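Local coordinates for protein transcriptional regulators (LACI-FAMILY TRANSCRIPTIONAL REGULATORY PROTEIN) (Corynebacterium glutamicum, PDB 3GYB) that probably binds DNA at regulatory sequences and controls transcription as a LacI-family regulator, at residues T187-G190 with A191-A194. Sequence-based numbering, arbitrary orientation.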
loop_
_atom_site.group_PDB
_atom_site.type_symbol
_atom_site.label_atom_id
_atom_site.label_comp_id
_atom_site.label_asym_id
_atom_site.label_seq_id
_atom_site.Cartn_x
_atom_site.Cartn_y
_atom_site.Cartn_z
ATOM N N THR A 187 2.058 -6.912 -8.747
ATOM C CA THR A 187 2.146 -8.247 -9.321
ATOM C C THR A 187 3.595 -8.736 -9.201
ATOM O O THR A 187 3.845 -9.911 -8.921
ATOM C CB THR A 187 1.699 -8.229 -10.799
ATOM O OG1 THR A 187 0.297 -7.930 -10.850
ATOM C CG2 THR A 187 1.946 -9.589 -11.468
ATOM N N ALA A 188 4.544 -7.822 -9.391
ATOM C CA ALA A 188 5.967 -8.157 -9.310
ATOM C C ALA A 188 6.363 -8.618 -7.910
ATOM O O ALA A 188 7.286 -9.423 -7.758
ATOM C CB ALA A 188 6.825 -6.951 -9.732
ATOM N N ILE A 189 5.683 -8.096 -6.891
ATOM C CA ILE A 189 5.964 -8.501 -5.516
ATOM C C ILE A 189 5.663 -9.994 -5.420
ATOM O O ILE A 189 6.382 -10.742 -4.760
ATOM C CB ILE A 189 5.087 -7.733 -4.497
ATOM C CG1 ILE A 189 5.358 -6.232 -4.600
ATOM C CG2 ILE A 189 5.375 -8.226 -3.085
ATOM C CD1 ILE A 189 6.810 -5.865 -4.465
ATOM N N GLY A 190 4.591 -10.417 -6.089
ATOM C CA GLY A 190 4.236 -11.825 -6.098
ATOM C C GLY A 190 5.289 -12.628 -6.840
ATOM O O GLY A 190 5.679 -13.723 -6.414
ATOM N N ALA A 191 5.761 -12.085 -7.957
ATOM C CA ALA A 191 6.785 -12.758 -8.747
ATOM C C ALA A 191 8.065 -12.926 -7.935
ATOM O O ALA A 191 8.723 -13.964 -8.009
ATOM C CB ALA A 191 7.071 -11.967 -10.021
ATOM N N LEU A 192 8.423 -11.899 -7.162
ATOM C CA LEU A 192 9.625 -11.972 -6.334
ATOM C C LEU A 192 9.456 -13.049 -5.266
ATOM O O LEU A 192 10.408 -13.742 -4.919
ATOM C CB LEU A 192 9.902 -10.617 -5.669
ATOM C CG LEU A 192 10.408 -9.520 -6.607
ATOM C CD1 LEU A 192 10.307 -8.155 -5.931
ATOM C CD2 LEU A 192 11.850 -9.824 -7.016
ATOM N N GLY A 193 8.243 -13.181 -4.744
ATOM C CA GLY A 193 7.986 -14.196 -3.738
ATOM C C GLY A 193 8.099 -15.581 -4.355
ATOM O O GLY A 193 8.604 -16.514 -3.734
ATOM N N ALA A 194 7.623 -15.718 -5.589
ATOM C CA ALA A 194 7.692 -17.002 -6.279
ATOM C C ALA A 194 9.153 -17.390 -6.477
ATOM O O ALA A 194 9.533 -18.539 -6.248
ATOM C CB ALA A 194 6.968 -16.914 -7.631
#
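With CG of L192 set anti to its own carbonyl carbon and beside the backbone N (chi1 -72°), the leucine branch leans back along the helix toward the preceding turn, where I189, with both torsions near -60°, extends its CD1 to meet it. The two methyls touch loosely, I189 CD1 lying 4.4 Å from L192 CD1, an i to i+3 apolar pair. The same lean brings L192 CG obliquely against the end of the A188 carbonyl oxygen, 3.3 Å from that O, while the leucine amide, tilted 23° to the other side of the carbonyl plane, donates to the same oxygen: L192 N to A188 O is 2.8 Å. One carbonyl thus carries both a hydrogen bond and an aliphatic neighbour. Three more i to i+4 bonds continue the alpha-helical pattern, from A191 N to T187 O at 3.1 Å, from G193 N to I189 O, and from A194 N to G190 O. This is the helix of a beta-alpha-beta unit, 185-198 between strands 179-182 and 207-211, in the Rossmann-like architecture of periplasmic binding protein-like domains. A191 and L192 both rest on I208 of the second strand, whereas A194 and A191 touch T167 of helix 160-173. Across the dimer, L221 of the second subunit packs on I189 and L192, so the leucine bridges its own sheet and the subunit interface. At the start of 187-190, T187 OG1 is hydrogen-bonded to N184 OD1.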